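Local coordinates for DegV family protein (Eubacterium eligens, PDB 3FDJ) that is of unknown function in this bacterium but, as a member of the DegV family, probably binds a fatty acid between its two domains, at residues 144-147 with 148-152; 126-129 with 130-133. All coordinates share one frame; numbering follows the deposited sequence.

Contact 1 (144-147 with 148-152)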
ATOM      1  N   GLY A 144       5.526 -11.300  17.245  1.00 12.19           N
ATOM      2  CA  GLY A 144       6.907 -10.813  17.475  1.00 12.58           C
ATOM      3  C   GLY A 144       7.714 -10.683  16.195  1.00 11.13           C
ATOM      4  O   GLY A 144       8.383  -9.682  15.955  1.00 12.67           O
ATOM      5  N   ALA A 145       7.618 -11.699  15.360  1.00  9.51           N
ATOM      6  CA  ALA A 145       8.536 -11.855  14.237  1.00  9.44           C
ATOM      7  C   ALA A 145       8.237 -10.938  13.071  1.00  9.13           C
ATOM      8  O   ALA A 145       9.162 -10.573  12.325  1.00 10.33           O
ATOM      9  CB  ALA A 145       8.578 -13.310  13.786  1.00  9.85           C
ATOM     10  N   ILE A 146       6.971 -10.565  12.890  1.00  8.56           N
ATOM     11  CA  ILE A 146       6.580  -9.784  11.726  1.00  8.73           C
ATOM     12  C   ILE A 146       7.263  -8.407  11.742  1.00  9.76           C
ATOM     13  O   ILE A 146       7.683  -7.906  10.693  1.00  9.30           O
ATOM     14  CB  ILE A 146       5.036  -9.670  11.580  1.00  9.17           C
ATOM     15  CG1 ILE A 146       4.682  -9.094  10.206  1.00 10.68           C
ATOM     16  CG2 ILE A 146       4.381  -8.864  12.721  1.00  8.24           C
ATOM     17  CD1 ILE A 146       5.076 -10.040   9.002  1.00  9.22           C
ATOM     18  N   ASP A 147       7.392  -7.809  12.928  1.00  9.61           N
ATOM     19  CA  ASP A 147       8.068  -6.495  13.034  1.00 10.85           C
ATOM     20  C   ASP A 147       9.549  -6.553  12.666  1.00 10.09           C
ATOM     21  O   ASP A 147      10.081  -5.617  12.065  1.00 10.32           O
ATOM     22  CB  ASP A 147       7.868  -5.897  14.397  1.00 10.43           C
ATOM     23  CG  ASP A 147       6.413  -5.765  14.735  1.00 14.90           C
ATOM     24  OD1 ASP A 147       5.834  -4.687  14.447  1.00 18.30           O
ATOM     25  OD2 ASP A 147       5.829  -6.768  15.195  1.00 16.22           O
ATOM     26  N   ALA A 148      10.204  -7.661  12.977  1.00  9.73           N
ATOM     27  CA  ALA A 148      11.587  -7.852  12.573  1.00 10.08           C
ATOM     28  C   ALA A 148      11.706  -7.987  11.048  1.00  9.57           C
ATOM     29  O   ALA A 148      12.604  -7.406  10.427  1.00  9.50           O
ATOM     30  CB  ALA A 148      12.159  -9.092  13.268  1.00 10.23           C
ATOM     31  N   TYR A 149      10.801  -8.773  10.467  1.00  9.14           N
ATOM     32  CA  TYR A 149      10.720  -8.987   9.017  1.00  9.47           C
ATOM     33  C   TYR A 149      10.519  -7.664   8.261  1.00  9.06           C
ATOM     34  O   TYR A 149      11.173  -7.410   7.222  1.00  9.43           O
ATOM     35  CB  TYR A 149       9.599  -9.987   8.704  1.00  8.94           C
ATOM     36  CG  TYR A 149       9.367 -10.174   7.226  1.00  9.50           C
ATOM     37  CD1 TYR A 149      10.124 -11.089   6.504  1.00  9.95           C
ATOM     38  CD2 TYR A 149       8.437  -9.400   6.539  1.00  8.90           C
ATOM     39  CE1 TYR A 149       9.939 -11.242   5.121  1.00 10.88           C
ATOM     40  CE2 TYR A 149       8.230  -9.552   5.175  1.00 10.34           C
ATOM     41  CZ  TYR A 149       8.972 -10.478   4.471  1.00 12.53           C
ATOM     42  OH  TYR A 149       8.796 -10.643   3.112  1.00 15.02           O
HETATM   43  N   MSE A 150       9.658  -6.805   8.806  1.00  8.62           N
HETATM   44  CA  MSE A 150       9.367  -5.502   8.192  1.00  9.25           C
HETATM   45  C   MSE A 150      10.580  -4.575   8.062  1.00  9.81           C
HETATM   46  O   MSE A 150      10.666  -3.746   7.143  1.00  9.87           O
HETATM   47  CB  MSE A 150       8.254  -4.814   8.989  1.00 10.05           C
HETATM   48  CG  MSE A 150       6.897  -5.390   8.683  1.00 11.24           C
HETATM   49 SE   MSE A 150       5.618  -4.929  10.091  0.80 13.19          SE
HETATM   50  CE  MSE A 150       5.692  -3.019   9.967  1.00 14.40           C
ATOM     51  N   GLN A 151      11.524  -4.722   8.970  1.00  9.55           N
ATOM     52  CA  GLN A 151      12.747  -3.934   8.903  1.00 10.92           C
ATOM     53  C   GLN A 151      13.541  -4.230   7.638  1.00 10.93           C
ATOM     54  O   GLN A 151      14.343  -3.383   7.221  1.00 11.57           O
ATOM     55  CB  GLN A 151      13.593  -4.170  10.164  1.00 10.95           C
ATOM     56  CG  GLN A 151      12.924  -3.610  11.390  1.00 12.87           C
ATOM     57  CD  GLN A 151      13.771  -3.695  12.648  1.00 16.68           C
ATOM     58  OE1 GLN A 151      14.712  -4.487  12.754  1.00 19.29           O
ATOM     59  NE2 GLN A 151      13.405  -2.900  13.627  1.00 15.55           N
ATOM     60  N   LYS A 152      13.346  -5.423   7.060  1.00  9.94           N
ATOM     61  CA  LYS A 152      14.031  -5.867   5.850  1.00 11.85           C
ATOM     62  C   LYS A 152      13.110  -5.760   4.628  1.00 11.51           C
ATOM     63  O   LYS A 152      13.119  -6.638   3.735  1.00 12.62           O
ATOM     64  CB  LYS A 152      14.532  -7.313   6.002  1.00 12.21           C
ATOM     65  CG  LYS A 152      15.473  -7.509   7.159  1.00 16.65           C
ATOM     66  CD  LYS A 152      15.952  -8.962   7.256  1.00 21.56           C
ATOM     67  CE  LYS A 152      17.093  -9.097   8.246  1.00 25.26           C
ATOM     68  NZ  LYS A 152      18.296  -8.270   7.853  1.00 28.44           N
TER

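Contact 2 (126-129 with 130-133)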
ATOM      1  N   LEU A 126       1.370  -8.950   4.505  1.00  8.76           N
ATOM      2  CA  LEU A 126       0.267  -9.922   4.512  1.00  8.81           C
ATOM      3  C   LEU A 126       0.739 -11.290   4.047  1.00  9.39           C
ATOM      4  O   LEU A 126       0.389 -12.309   4.655  1.00  9.81           O
ATOM      5  CB  LEU A 126      -0.877  -9.432   3.638  1.00  8.46           C
ATOM      6  CG  LEU A 126      -1.684  -8.302   4.241  1.00  9.12           C
ATOM      7  CD1 LEU A 126      -2.467  -7.586   3.152  1.00 11.88           C
ATOM      8  CD2 LEU A 126      -2.627  -8.843   5.325  1.00  7.79           C
ATOM      9  N   GLU A 127       1.558 -11.311   2.993  1.00  8.62           N
ATOM     10  CA  GLU A 127       2.077 -12.568   2.493  1.00  9.03           C
ATOM     11  C   GLU A 127       3.021 -13.266   3.478  1.00  8.75           C
ATOM     12  O   GLU A 127       3.097 -14.495   3.510  1.00  8.40           O
ATOM     13  CB  GLU A 127       2.751 -12.400   1.145  1.00  8.39           C
ATOM     14  CG  GLU A 127       1.787 -12.044   0.006  1.00 11.61           C
ATOM     15  CD  GLU A 127       2.501 -11.939  -1.319  1.00 16.35           C
ATOM     16  OE1 GLU A 127       3.516 -12.659  -1.492  1.00 20.95           O
ATOM     17  OE2 GLU A 127       2.055 -11.164  -2.190  1.00 17.10           O
ATOM     18  N   GLN A 128       3.771 -12.488   4.245  1.00  8.44           N
ATOM     19  CA  GLN A 128       4.658 -13.071   5.231  1.00  8.22           C
ATOM     20  C   GLN A 128       3.876 -13.631   6.417  1.00  8.14           C
ATOM     21  O   GLN A 128       4.248 -14.681   6.953  1.00  7.72           O
ATOM     22  CB  GLN A 128       5.720 -12.080   5.697  1.00  8.85           C
ATOM     23  CG  GLN A 128       6.776 -12.703   6.586  1.00  9.51           C
ATOM     24  CD  GLN A 128       7.636 -13.756   5.909  1.00 14.60           C
ATOM     25  OE1 GLN A 128       7.701 -13.862   4.679  1.00 16.10           O
ATOM     26  NE2 GLN A 128       8.304 -14.552   6.729  1.00 17.73           N
ATOM     27  N   LEU A 129       2.800 -12.947   6.805  1.00  7.31           N
ATOM     28  CA  LEU A 129       1.904 -13.431   7.843  1.00  7.24           C
ATOM     29  C   LEU A 129       1.330 -14.775   7.375  1.00  8.31           C
ATOM     30  O   LEU A 129       1.340 -15.771   8.132  1.00  8.38           O
ATOM     31  CB  LEU A 129       0.789 -12.442   8.124  1.00  6.42           C
ATOM     32  CG  LEU A 129       1.205 -11.159   8.865  1.00  8.28           C
ATOM     33  CD1 LEU A 129       0.058 -10.136   8.816  1.00  9.75           C
ATOM     34  CD2 LEU A 129       1.677 -11.511  10.293  1.00  7.56           C
ATOM     35  N   GLN A 130       0.894 -14.819   6.114  1.00  8.23           N
ATOM     36  CA  GLN A 130       0.363 -16.049   5.555  1.00  8.59           C
ATOM     37  C   GLN A 130       1.383 -17.179   5.591  1.00  8.63           C
ATOM     38  O   GLN A 130       1.074 -18.285   6.042  1.00  8.51           O
ATOM     39  CB  GLN A 130      -0.094 -15.826   4.113  1.00  8.96           C
ATOM     40  CG  GLN A 130      -0.417 -17.132   3.391  1.00 11.47           C
ATOM     41  CD  GLN A 130      -0.980 -16.892   2.012  1.00 14.70           C
ATOM     42  OE1 GLN A 130      -0.974 -15.762   1.519  1.00 14.71           O
ATOM     43  NE2 GLN A 130      -1.494 -17.945   1.398  1.00 16.22           N
ATOM     44  N   GLN A 131       2.599 -16.899   5.130  1.00  8.44           N
ATOM     45  CA  GLN A 131       3.671 -17.894   5.145  1.00  9.32           C
ATOM     46  C   GLN A 131       3.935 -18.455   6.560  1.00  8.99           C
ATOM     47  O   GLN A 131       4.085 -19.673   6.742  1.00  8.52           O
ATOM     48  CB  GLN A 131       4.963 -17.317   4.568  1.00  9.89           C
ATOM     49  CG  GLN A 131       6.035 -18.370   4.388  1.00 13.66           C
ATOM     50  CD  GLN A 131       7.299 -17.807   3.817  1.00 19.03           C
ATOM     51  OE1 GLN A 131       7.288 -17.189   2.743  1.00 21.78           O
ATOM     52  NE2 GLN A 131       8.408 -17.986   4.540  1.00 22.81           N
HETATM   53  N   MSE A 132       3.990 -17.578   7.558  1.00  9.45           N
HETATM   54  CA  MSE A 132       4.246 -18.036   8.925  1.00  9.98           C
HETATM   55  C   MSE A 132       3.093 -18.854   9.488  1.00 10.45           C
HETATM   56  O   MSE A 132       3.314 -19.860  10.178  1.00 10.60           O
HETATM   57  CB  MSE A 132       4.602 -16.857   9.828  1.00 10.43           C
HETATM   58  CG  MSE A 132       5.958 -16.277   9.486  1.00 12.29           C
HETATM   59 SE   MSE A 132       6.449 -14.953  10.867  0.80 22.11          SE
HETATM   60  CE  MSE A 132       5.547 -13.666  10.255  1.00  6.92           C
ATOM     61  N   ILE A 133       1.872 -18.450   9.176  1.00 10.41           N
ATOM     62  CA  ILE A 133       0.698 -19.229   9.537  1.00 11.50           C
ATOM     63  C   ILE A 133       0.756 -20.622   8.899  1.00 12.12           C
ATOM     64  O   ILE A 133       0.489 -21.631   9.570  1.00 11.93           O
ATOM     65  CB  ILE A 133      -0.603 -18.491   9.156  1.00 11.53           C
ATOM     66  CG1 ILE A 133      -0.760 -17.251  10.028  1.00 11.87           C
ATOM     67  CG2 ILE A 133      -1.840 -19.423   9.303  1.00 13.11           C
ATOM     68  CD1 ILE A 133      -1.873 -16.297   9.576  1.00 12.64           C
TER

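Contact 1 (144-147 with 148-152)
Successive i to i+4 backbone bonds run along the C-terminal part of helix 139-150, Tyr149 N reaching Ala145 O at 3.1 Å in the plane of that carbonyl and Met150 N reaching Ile146 O at 2.9 Å from a position tilted out of it. In the two-domain DegV fold this helix lies on helix 120-134 and beside strand 109-114, then leads into strand 153-159 of the second sheet. Ile146 links its neighbours on the buried face. Its CD1 meets the Tyr149 ring obliquely at CD2, 4.2 Å away, while its CG1 lies 4.3 Å from the selenium of Met150, a selenomethionine. With CG of Tyr149 trans to the backbone N (chi1 175°), the ring leans away from the preceding turn, and its hydroxyl is hydrogen-bonded to Glu276 on strand 271-276. Met150 takes the other branch, CG opposite its own carbonyl carbon (chi1 -77°), which brings this methylene to 3.3 Å from Ile146 O, the same oxygen that receives the Met150 N-H. The selenium continues back along the helix to 4.1 Å from Asp147 CA. The carboxylate of Asp147 is instead engaged by Arg111 in a salt bridge through OD2. On the outer face, Ala148 CB rests 3.5 Å from Ala145 O, and Gln151 CG sits at the same distance from Asp147 O.

Contact 2 (126-129 with 130-133)
Leu129 O accepts the backbone N-H of Ile133 at 2.9 Å in a nearly straight hydrogen bond. The Ile133 side chain crowds the same oxygen: its CG1 approaches Leu129 O to 3.2 Å. Gln130, Gln131 and Met132 give their N-H groups to Leu126 O, Glu127 O and Gln128 O in the same i to i+4 pattern, each donor tilted from its carbonyl plane. On the side facing helix 139-150, Gln128 and the selenomethionine Met132 pack one turn apart. Gln128 leaves the backbone with CG trans to N and then bends at chi2 (65°), which turns its amide toward the following turn and brings NE2 to 4.0 Å from Met132 CG. Met132 bends in its turn at chi3 (-81°), so that CE comes back to 3.7 Å from Gln128 O and also approaches Leu129 CD2 at 4.4 Å. Gln128 CG lies 4.0 Å from the same Met132 CE. The segment belongs to helix 120-134, one of the helices packed on the sheet of the N-terminal alpha/beta domain of the DegV fold, where Leu126 and Leu129 face strands 5-9 and 77-82. The amides of Gln128 and Gln131 cross with their planes 66° apart, their OE1 atoms 3.9 Å from each other, a packing approach and not a bond. With an alanine in place of Gln128, Met132 would probably lose the CG and amide packed against it, leaving a gap beside its methyl. The polar ends of the flanking residues find partners elsewhere: Glu127 is salt-bridged by Arg227, Lys225 and Arg123, Gln130 NE2 bonds to Arg18 O and Glu134, and Gln131 NE2 bonds to Glu135.

In the fold
From the N terminus the chain builds the first sheet, and strand 109-114 leads into helix 120-134, which holds contact 2. A short connection reverses direction into helix 139-150; contact 1 runs from its C-terminal part into the turn before strand 153-159 of the second sheet. Both are local and close no loop, following in series without nesting or crossing, centres about 12 Å apart. The helices, roughly antiparallel, touch through Ile146 CG1 and Leu129 CD2, 3.9 Å apart, and Tyr149 CE1 and Gln128 OE1, 3.5 Å apart. Both rest on the first sheet, contact 2 on strands 5-9 and 77-82, contact 1 on strand 109-114, and reach the second by polar links, through Arg227 and Glu276.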